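Local structure of GMP reductase (Trypanosoma brucei brucei, 6JIG) at residues T14-L19 / A478-S483; C129-N134 / L204-L209; G358-A363 / D369-G374. The protein probably catalyses the irreversible NADPH-dependent deamination of GMP to IMP, and also binds guanine nucleotides in a regulatory pair of CBS domains. The protein carries 1 engineered substitution. All coordinates share one frame; numbering follows the deposited sequence.

Contact 1 (T14-L19 / A478-S483); sequences TYDDVL and AGLRES. With K (potassium ion), chain D.
Leu480 reaches from the C-terminal helix onto the 3-10 turn at Asp16, and both of its methyls lie over that residue. CD1 is the closer to the carbonyl, 3.7 Å from the backbone O of Asp16, and also lies against the carboxylate carbon, while CD2 of Leu480 comes 4.1 Å from CB of Asp16. The side chains slant across one another, so the leucine covers the stem and the carbonyl of the aspartate without any polar bond between them. The reach depends on the leucine's first torsion: CG stands anti to the backbone N (chi1 -180°), which carries the branch out to the turn. One helical turn beyond Leu480, Ser483 OG lies 4.2 Å from Leu19 CD1. That hydroxyl is turned back along its own helix and donates to Gly479 O at 2.8 Å, so the leucine methyl meets an oxygen already bonded, in a loose van der Waals contact.

Residues 18-19 belong to strand 18-20, which pairs antiparallel with strand 472-475, just before the helix; Asp17 and Leu19 exchange backbone bonds with Met475 and Val473. The Met475 side chain touches Leu19, Leu480 and Ser483, filling the angle between strand and helix. The turn is braced from within: Thr14 N donates almost straight (174°) to the anti lone pair of Asp17 OD2, 2.8 Å away. Asp17 OD1 is taken up by Thr476 of a third subunit.

The carbonyls of Glu482 and Ser483 turn to a potassium ion, with Glu482 O at 2.8 Å and Ser483 O at 3.1 Å from the metal. Gly484 O of the same chain adds a third carbonyl. Gly313, Gly315 and the engineered Ala318 of the second subunit supply the other three, an intersubunit cation site as in IMP dehydrogenases.

Contact 2 (C129-N134 / L204-L209); sequences CLLVVN and LYLVTL. With 5GP (guanosine-5'-monophosphate), chain C.
In the paired CBS domains, Cys129 and Leu131 of strand 129-133 face Leu206 of strand 203-208 across the cleft between two separate sheets, with a guanosine monophosphate lodged at one end. No backbone bond joins the strands; side chains alone close the gap. The Leu206 isobutyl group is the central piece: CD2 touches Cys129 SG at 3.7 Å, and CB meets Leu131 CD1 at 4.1 Å as the two leucines cross obliquely. Holding CG anti to the backbone N (chi1 171°), Leu206 sends its branch across toward the cysteine and the purine.

The guanine amino group completes this cluster. N2 of the nucleotide lies 3.3 Å from Cys129 SG. Leu206 CD2 is 3.6 Å from the same N2. A weak hydrogen bond runs from nucleotide N2 to Cys129 O (3.3 Å, 129°). Farther along, Thr208 caps helix 209-216 through Asp211 N, and Arg93, Ala94 O, Arg103, Ser210 and Asp211 are hydrogen-bonded to the same ligand. Cys129 and Leu206 thus add close packing and one weak bond at N2; the amino group touches residues of both sheets, consistent with the allosteric control exerted through the CBS domains.

Contact 3 (G358-A363 / D369-G374); sequences GDISKA and DTVMLG. With 5GP (guanosine-5'-monophosphate), chain B.
Ala363 and Ile360 of helix 357-365 pack on Val371 of strand 370-373, the last strand of the TIM barrel, within the beta-alpha-beta unit that starts at strand 348-351. The axes of the two segments come within 8.8 Å, at 140° between their N-to-C directions.

Val371 makes the tight part. Its CG1 comes within 3.8 Å of Ala363 CB and also touches Ile360 CG2, while the other methyl, CG2, leans on both CG1 and CG2 of Ile360. The isoleucine and valine side chains cross at about a right angle, and both branches of the valine have the isoleucine beside them. Toward the C-terminal end of the strand the fit slackens: Ile360 CD1, extended away from its backbone (chi2 177°), reaches Leu373 CD1 only at 4.4 Å. That wider join is not open to solvent, for Leu447 of helix 440-457 lies against both Ile360 and Leu373.

The ligand is met by the end of the strand. Met372 takes no part in the helix packing; its SD approaches O3' of the bound guanosine monophosphate at 3.3 Å. Just past the strand, where Gly374 has no side chain to crowd the phosphate, its backbone N donates to O3P of the nucleotide at 2.8 Å with an N-H...O angle of 163°.

Along the chain, contact 1 joins segments near its two ends, and contacts 2 and 3 fall within the span between them, the CBS pair first and the barrel unit later. Contacts 1 and 3 are neighbours, with centres about 16 Å apart: Lys362 NZ on helix 357-365 bonds to the backbone O of both Tyr15 and Val18, and the Tyr15 hydroxyl packs against Ala363 CB. Both also touch the second subunit. Contact 2 lies on the opposite side of the chain's centre, about 57 Å from contact 1 and 42 Å from contact 3 between centres, so any signal from its nucleotide must travel through intervening structure or the assembly to the catalytic barrel.

Contact 1 (T14-L19 / A478-S483)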
loop_
_atom_site.group_PDB
_atom_site.type_symbol
_atom_site.label_atom_id
_atom_site.label_comp_id
_atom_site.label_asym_id
_atom_site.label_seq_id
_atom_site.Cartn_x
_atom_site.Cartn_y
_atom_site.Cartn_z
ATOM N N THR A 14 9.051 18.341 24.294
ATOM C CA THR A 14 9.416 16.950 24.523
ATOM C C THR A 14 10.801 16.678 23.939
ATOM O O THR A 14 11.463 17.582 23.410
ATOM C CB THR A 14 8.363 15.997 23.948
ATOM O OG1 THR A 14 8.615 14.686 24.466
ATOM C CG2 THR A 14 8.442 15.969 22.422
ATOM N N TYR A 15 11.245 15.417 24.040
ATOM C CA TYR A 15 12.608 15.085 23.617
ATOM C C TYR A 15 12.827 15.420 22.150
ATOM O O TYR A 15 13.865 15.986 21.786
ATOM C CB TYR A 15 12.911 13.609 23.857
ATOM C CG TYR A 15 12.814 13.228 25.317
ATOM C CD1 TYR A 15 13.567 13.900 26.271
ATOM C CD2 TYR A 15 11.958 12.220 25.741
ATOM C CE1 TYR A 15 13.484 13.558 27.617
ATOM C CE2 TYR A 15 11.870 11.868 27.103
ATOM C CZ TYR A 15 12.638 12.550 28.020
ATOM O OH TYR A 15 12.583 12.232 29.356
ATOM N N ASP A 16 11.857 15.082 21.291
ATOM C CA ASP A 16 11.997 15.361 19.862
ATOM C C ASP A 16 11.997 16.849 19.527
ATOM O O ASP A 16 12.215 17.196 18.355
ATOM C CB ASP A 16 10.887 14.675 19.068
ATOM C CG ASP A 16 11.186 13.226 18.788
ATOM O OD1 ASP A 16 12.327 12.787 19.055
ATOM O OD2 ASP A 16 10.278 12.519 18.308
ATOM N N ASP A 17 11.755 17.734 20.495
ATOM C CA ASP A 17 11.812 19.166 20.225
ATOM C C ASP A 17 13.214 19.758 20.344
ATOM O O ASP A 17 13.410 20.913 19.960
ATOM C CB ASP A 17 10.890 19.944 21.174
ATOM C CG ASP A 17 9.401 19.778 20.832
ATOM O OD1 ASP A 17 9.022 20.010 19.662
ATOM O OD2 ASP A 17 8.610 19.417 21.736
ATOM N N VAL A 18 14.190 19.038 20.901
ATOM C CA VAL A 18 15.477 19.657 21.197
ATOM C C VAL A 18 16.632 18.755 20.772
ATOM O O VAL A 18 16.480 17.549 20.562
ATOM C CB VAL A 18 15.614 20.027 22.701
ATOM C CG1 VAL A 18 14.526 21.029 23.107
ATOM C CG2 VAL A 18 15.525 18.782 23.581
ATOM N N LEU A 19 17.795 19.380 20.616
ATOM C CA LEU A 19 19.071 18.675 20.524
ATOM C C LEU A 19 20.000 19.211 21.592
ATOM O O LEU A 19 19.852 20.351 22.029
ATOM C CB LEU A 19 19.729 18.871 19.157
ATOM C CG LEU A 19 18.930 18.367 17.970
ATOM C CD1 LEU A 19 19.587 18.920 16.708
ATOM C CD2 LEU A 19 18.916 16.844 17.956
ATOM N N ALA A 478 11.083 20.541 10.574
ATOM C CA ALA A 478 12.093 20.419 9.535
ATOM C C ALA A 478 13.428 19.993 10.128
ATOM O O ALA A 478 14.112 19.118 9.582
ATOM C CB ALA A 478 12.221 21.746 8.789
ATOM N N GLY A 479 13.812 20.598 11.254
ATOM C CA GLY A 479 15.036 20.188 11.921
ATOM C C GLY A 479 14.998 18.741 12.374
ATOM O O GLY A 479 15.999 18.022 12.281
ATOM N N LEU A 480 13.834 18.284 12.855
ATOM C CA LEU A 480 13.706 16.898 13.309
ATOM C C LEU A 480 13.933 15.915 12.162
ATOM O O LEU A 480 14.613 14.896 12.332
ATOM C CB LEU A 480 12.327 16.681 13.946
ATOM C CG LEU A 480 11.981 15.291 14.504
ATOM C CD1 LEU A 480 12.961 14.838 15.611
ATOM C CD2 LEU A 480 10.546 15.288 15.020
ATOM N N ARG A 481 13.392 16.218 10.973
ATOM C CA ARG A 481 13.595 15.340 9.822
ATOM C C ARG A 481 15.070 15.252 9.436
ATOM O O ARG A 481 15.571 14.172 9.102
ATOM C CB ARG A 481 12.758 15.827 8.639
ATOM C CG ARG A 481 11.250 15.906 8.944
ATOM N N GLU A 482 15.783 16.381 9.459
ATOM C CA GLU A 482 17.218 16.342 9.180
ATOM C C GLU A 482 17.981 15.511 10.203
ATOM O O GLU A 482 19.112 15.099 9.933
ATOM C CB GLU A 482 17.783 17.768 9.135
ATOM N N SER A 483 17.377 15.224 11.356
ATOM C CA SER A 483 18.122 14.627 12.453
ATOM C C SER A 483 18.224 13.108 12.309
ATOM O O SER A 483 19.273 12.523 12.617
ATOM C CB SER A 483 17.469 15.053 13.770
ATOM O OG SER A 483 17.641 16.468 13.906
HETATM K K K D . 20.819 12.944 9.983
#

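Contact 2 (C129-N134 / L204-L209)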
loop_
_atom_site.group_PDB
_atom_site.type_symbol
_atom_site.label_atom_id
_atom_site.label_comp_id
_atom_site.label_asym_id
_atom_site.label_seq_id
_atom_site.Cartn_x
_atom_site.Cartn_y
_atom_site.Cartn_z
ATOM N N CYS A 129 24.315 -27.096 43.850
ATOM C CA CYS A 129 24.702 -28.118 44.793
ATOM C C CYS A 129 23.654 -28.187 45.890
ATOM O O CYS A 129 22.874 -27.254 46.098
ATOM C CB CYS A 129 26.124 -27.851 45.324
ATOM S SG CYS A 129 26.224 -26.768 46.740
ATOM N N LEU A 130 23.586 -29.344 46.537
ATOM C CA LEU A 130 22.780 -29.540 47.729
ATOM C C LEU A 130 23.699 -30.039 48.829
ATOM O O LEU A 130 24.527 -30.927 48.597
ATOM C CB LEU A 130 21.650 -30.559 47.501
ATOM C CG LEU A 130 20.718 -30.392 46.298
ATOM C CD1 LEU A 130 19.824 -31.627 46.150
ATOM C CD2 LEU A 130 19.872 -29.125 46.434
ATOM N N LEU A 131 23.574 -29.463 50.021
ATOM C CA LEU A 131 24.344 -29.937 51.163
ATOM C C LEU A 131 23.603 -31.104 51.800
ATOM O O LEU A 131 22.392 -31.031 52.027
ATOM C CB LEU A 131 24.583 -28.804 52.162
ATOM C CG LEU A 131 25.397 -27.748 51.401
ATOM C CD1 LEU A 131 25.032 -26.317 51.769
ATOM C CD2 LEU A 131 26.901 -28.000 51.506
ATOM N N VAL A 132 24.323 -32.191 52.047
ATOM C CA VAL A 132 23.737 -33.383 52.647
ATOM C C VAL A 132 23.816 -33.237 54.159
ATOM O O VAL A 132 24.901 -33.033 54.713
ATOM C CB VAL A 132 24.454 -34.656 52.172
ATOM C CG1 VAL A 132 23.747 -35.892 52.710
ATOM C CG2 VAL A 132 24.504 -34.684 50.655
ATOM N N VAL A 133 22.666 -33.318 54.825
ATOM C CA VAL A 133 22.577 -33.131 56.265
ATOM C C VAL A 133 21.785 -34.288 56.863
ATOM O O VAL A 133 21.039 -34.987 56.173
ATOM C CB VAL A 133 21.929 -31.781 56.652
ATOM C CG1 VAL A 133 22.719 -30.597 56.051
ATOM C CG2 VAL A 133 20.472 -31.746 56.225
ATOM N N ASN A 134 21.945 -34.474 58.176
ATOM C CA ASN A 134 21.349 -35.643 58.821
ATOM C C ASN A 134 19.829 -35.539 58.880
ATOM O O ASN A 134 19.125 -36.522 58.612
ATOM C CB ASN A 134 21.959 -35.845 60.212
ATOM C CG ASN A 134 21.543 -34.780 61.203
ATOM O OD1 ASN A 134 21.218 -33.651 60.827
ATOM N ND2 ASN A 134 21.558 -35.131 62.481
ATOM N N LEU A 204 25.197 -23.427 58.546
ATOM C CA LEU A 204 24.731 -22.048 58.694
ATOM C C LEU A 204 24.645 -21.298 57.371
ATOM O O LEU A 204 23.598 -20.715 57.059
ATOM C CB LEU A 204 25.642 -21.279 59.660
ATOM C CG LEU A 204 25.791 -21.873 61.063
ATOM C CD1 LEU A 204 26.791 -21.053 61.857
ATOM C CD2 LEU A 204 24.440 -21.917 61.756
ATOM N N TYR A 205 25.722 -21.286 56.584
ATOM C CA TYR A 205 25.731 -20.623 55.281
ATOM C C TYR A 205 26.464 -21.499 54.280
ATOM O O TYR A 205 27.081 -22.512 54.631
ATOM C CB TYR A 205 26.417 -19.245 55.325
ATOM C CG TYR A 205 25.874 -18.296 56.363
ATOM C CD1 TYR A 205 24.710 -17.566 56.132
ATOM C CD2 TYR A 205 26.527 -18.122 57.573
ATOM C CE1 TYR A 205 24.208 -16.699 57.098
ATOM C CE2 TYR A 205 26.042 -17.258 58.532
ATOM C CZ TYR A 205 24.882 -16.551 58.296
ATOM O OH TYR A 205 24.406 -15.697 59.270
ATOM N N LEU A 206 26.421 -21.071 53.019
ATOM C CA LEU A 206 27.245 -21.643 51.966
ATOM C C LEU A 206 27.856 -20.511 51.157
ATOM O O LEU A 206 27.174 -19.525 50.849
ATOM C CB LEU A 206 26.421 -22.567 51.060
ATOM C CG LEU A 206 27.141 -23.049 49.802
ATOM C CD1 LEU A 206 28.265 -24.023 50.208
ATOM C CD2 LEU A 206 26.148 -23.695 48.826
ATOM N N VAL A 207 29.142 -20.640 50.829
ATOM C CA VAL A 207 29.804 -19.746 49.885
ATOM C C VAL A 207 30.236 -20.573 48.682
ATOM O O VAL A 207 30.866 -21.625 48.842
ATOM C CB VAL A 207 31.008 -19.025 50.516
ATOM C CG1 VAL A 207 31.501 -17.916 49.585
ATOM C CG2 VAL A 207 30.640 -18.465 51.888
ATOM N N THR A 208 29.890 -20.107 47.482
ATOM C CA THR A 208 30.197 -20.823 46.253
ATOM C C THR A 208 31.208 -20.058 45.413
ATOM O O THR A 208 31.266 -18.822 45.439
ATOM C CB THR A 208 28.941 -21.066 45.407
ATOM O OG1 THR A 208 28.515 -19.827 44.835
ATOM C CG2 THR A 208 27.834 -21.619 46.252
ATOM N N LEU A 209 31.988 -20.818 44.648
ATOM C CA LEU A 209 32.968 -20.224 43.750
ATOM C C LEU A 209 32.304 -19.289 42.749
ATOM O O LEU A 209 32.859 -18.234 42.416
ATOM C CB LEU A 209 33.738 -21.330 43.032
ATOM C CG LEU A 209 34.662 -20.965 41.881
ATOM C CD1 LEU A 209 35.777 -20.048 42.366
ATOM C CD2 LEU A 209 35.229 -22.226 41.261
HETATM P P 5GP C . 26.117 -23.011 40.730
HETATM O O1P 5GP C . 27.615 -22.943 40.547
HETATM O O2P 5GP C . 25.670 -23.571 42.065
HETATM O O3P 5GP C . 25.291 -23.344 39.502
HETATM O "O5'" 5GP C . 25.698 -21.510 41.007
HETATM C "C5'" 5GP C . 25.138 -21.206 42.262
HETATM C "C4'" 5GP C . 24.396 -19.909 42.235
HETATM O "O4'" 5GP C . 23.087 -20.142 42.836
HETATM C "C3'" 5GP C . 25.081 -18.840 43.081
HETATM O "O3'" 5GP C . 24.901 -17.543 42.511
HETATM C "C2'" 5GP C . 24.354 -18.966 44.416
HETATM O "O2'" 5GP C . 24.405 -17.832 45.251
HETATM C "C1'" 5GP C . 22.933 -19.302 43.960
HETATM N N9 5GP C . 22.175 -20.000 44.997
HETATM C C8 5GP C . 21.123 -19.475 45.644
HETATM N N7 5GP C . 20.695 -20.343 46.578
HETATM C C5 5GP C . 21.514 -21.422 46.540
HETATM C C6 5GP C . 21.550 -22.604 47.267
HETATM O O6 5GP C . 20.705 -22.811 48.162
HETATM N N1 5GP C . 22.496 -23.512 46.999
HETATM C C2 5GP C . 23.406 -23.304 46.035
HETATM N N2 5GP C . 24.343 -24.263 45.811
HETATM N N3 5GP C . 23.396 -22.154 45.294
HETATM C C4 5GP C . 22.455 -21.202 45.539
#

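Contact 3 (G358-A363 / D369-G374)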
loop_
_atom_site.group_PDB
_atom_site.type_symbol
_atom_site.label_atom_id
_atom_site.label_comp_id
_atom_site.label_asym_id
_atom_site.label_seq_id
_atom_site.Cartn_x
_atom_site.Cartn_y
_atom_site.Cartn_z
ATOM N N GLY A 358 19.731 8.534 22.465
ATOM C CA GLY A 358 19.775 9.990 22.399
ATOM C C GLY A 358 18.776 10.655 23.329
ATOM O O GLY A 358 19.070 11.681 23.945
ATOM N N ASP A 359 17.580 10.081 23.446
ATOM C CA ASP A 359 16.592 10.618 24.382
ATOM C C ASP A 359 17.061 10.493 25.828
ATOM O O ASP A 359 16.771 11.361 26.668
ATOM C CB ASP A 359 15.261 9.889 24.215
ATOM C CG ASP A 359 14.660 10.063 22.842
ATOM O OD1 ASP A 359 15.030 11.034 22.151
ATOM O OD2 ASP A 359 13.810 9.221 22.462
ATOM N N ILE A 360 17.771 9.418 26.139
ATOM C CA ILE A 360 18.327 9.260 27.482
ATOM C C ILE A 360 19.320 10.376 27.786
ATOM O O ILE A 360 19.296 10.967 28.876
ATOM C CB ILE A 360 18.965 7.865 27.623
ATOM C CG1 ILE A 360 17.887 6.786 27.477
ATOM C CG2 ILE A 360 19.699 7.751 28.973
ATOM C CD1 ILE A 360 18.432 5.348 27.529
ATOM N N SER A 361 20.212 10.688 26.832
ATOM C CA SER A 361 21.116 11.820 27.030
ATOM C C SER A 361 20.342 13.105 27.296
ATOM O O SER A 361 20.731 13.909 28.151
ATOM C CB SER A 361 22.034 12.015 25.819
ATOM O OG SER A 361 22.735 10.827 25.457
ATOM N N LYS A 362 19.256 13.335 26.554
ATOM C CA LYS A 362 18.489 14.554 26.774
ATOM C C LYS A 362 17.846 14.560 28.155
ATOM O O LYS A 362 17.818 15.596 28.828
ATOM C CB LYS A 362 17.413 14.706 25.689
ATOM C CG LYS A 362 17.994 14.806 24.275
ATOM C CD LYS A 362 16.873 14.846 23.193
ATOM C CE LYS A 362 17.453 14.599 21.803
ATOM N NZ LYS A 362 16.378 14.720 20.743
ATOM N N ALA A 363 17.293 13.423 28.577
ATOM C CA ALA A 363 16.643 13.366 29.883
ATOM C C ALA A 363 17.634 13.677 31.005
ATOM O O ALA A 363 17.343 14.474 31.904
ATOM C CB ALA A 363 16.006 11.991 30.081
ATOM N N ASP A 369 18.123 12.060 37.159
ATOM C CA ASP A 369 19.202 11.189 37.625
ATOM C C ASP A 369 19.155 9.801 37.015
ATOM O O ASP A 369 20.213 9.179 36.827
ATOM C CB ASP A 369 19.175 11.088 39.161
ATOM C CG ASP A 369 19.283 12.445 39.799
ATOM O OD1 ASP A 369 20.389 13.007 39.772
ATOM O OD2 ASP A 369 18.243 13.003 40.208
ATOM N N THR A 370 17.962 9.300 36.710
ATOM C CA THR A 370 17.793 8.025 36.032
ATOM C C THR A 370 16.680 8.163 35.001
ATOM O O THR A 370 15.907 9.127 35.009
ATOM C CB THR A 370 17.409 6.886 36.993
ATOM O OG1 THR A 370 16.215 7.248 37.697
ATOM C CG2 THR A 370 18.542 6.570 37.992
ATOM N N VAL A 371 16.587 7.162 34.131
ATOM C CA VAL A 371 15.456 7.021 33.212
ATOM C C VAL A 371 14.787 5.680 33.479
ATOM O O VAL A 371 15.439 4.708 33.875
ATOM C CB VAL A 371 15.888 7.113 31.731
ATOM C CG1 VAL A 371 16.469 8.503 31.413
ATOM C CG2 VAL A 371 16.903 6.030 31.397
ATOM N N MET A 372 13.473 5.633 33.269
ATOM C CA MET A 372 12.716 4.392 33.355
ATOM C C MET A 372 12.233 4.029 31.961
ATOM O O MET A 372 11.647 4.871 31.273
ATOM C CB MET A 372 11.533 4.518 34.313
ATOM C CG MET A 372 10.675 3.263 34.330
ATOM S SD MET A 372 9.390 3.275 35.583
ATOM C CE MET A 372 10.280 2.548 36.974
ATOM N N LEU A 373 12.465 2.784 31.556
ATOM C CA LEU A 373 12.183 2.328 30.201
ATOM C C LEU A 373 11.181 1.189 30.221
ATOM O O LEU A 373 11.368 0.206 30.949
ATOM C CB LEU A 373 13.450 1.850 29.504
ATOM C CG LEU A 373 14.653 2.785 29.518
ATOM C CD1 LEU A 373 15.795 2.112 28.781
ATOM C CD2 LEU A 373 14.260 4.091 28.838
ATOM N N GLY A 374 10.126 1.324 29.421
ATOM C CA GLY A 374 9.215 0.219 29.190
ATOM C C GLY A 374 9.450 -0.359 27.805
ATOM O O GLY A 374 10.078 -1.413 27.647
HETATM P P 5GP B . 7.708 3.734 27.654
HETATM O O1P 5GP B . 7.435 4.875 26.688
HETATM O O2P 5GP B . 7.091 2.418 27.226
HETATM O O3P 5GP B . 9.145 3.629 28.100
HETATM O "O5'" 5GP B . 6.946 4.236 28.964
HETATM C "C5'" 5GP B . 6.679 3.390 30.072
HETATM C "C4'" 5GP B . 5.953 4.149 31.163
HETATM O "O4'" 5GP B . 4.588 4.398 30.755
HETATM C "C3'" 5GP B . 5.790 3.428 32.495
HETATM O "O3'" 5GP B . 6.969 3.441 33.290
HETATM C "C2'" 5GP B . 4.587 4.149 33.130
HETATM O "O2'" 5GP B . 4.968 5.352 33.784
HETATM C "C1'" 5GP B . 3.772 4.556 31.899
HETATM N N9 5GP B . 2.572 3.731 31.719
HETATM C C8 5GP B . 2.504 2.393 31.644
HETATM N N7 5GP B . 1.203 2.052 31.448
HETATM C C5 5GP B . 0.484 3.199 31.380
HETATM C C6 5GP B . -0.860 3.487 31.187
HETATM O O6 5GP B . -1.669 2.552 31.014
HETATM N N1 5GP B . -1.267 4.767 31.186
HETATM C C2 5GP B . -0.403 5.777 31.365
HETATM N N2 5GP B . -0.842 7.056 31.354
HETATM N N3 5GP B . 0.918 5.533 31.543
HETATM C C4 5GP B . 1.360 4.254 31.553
#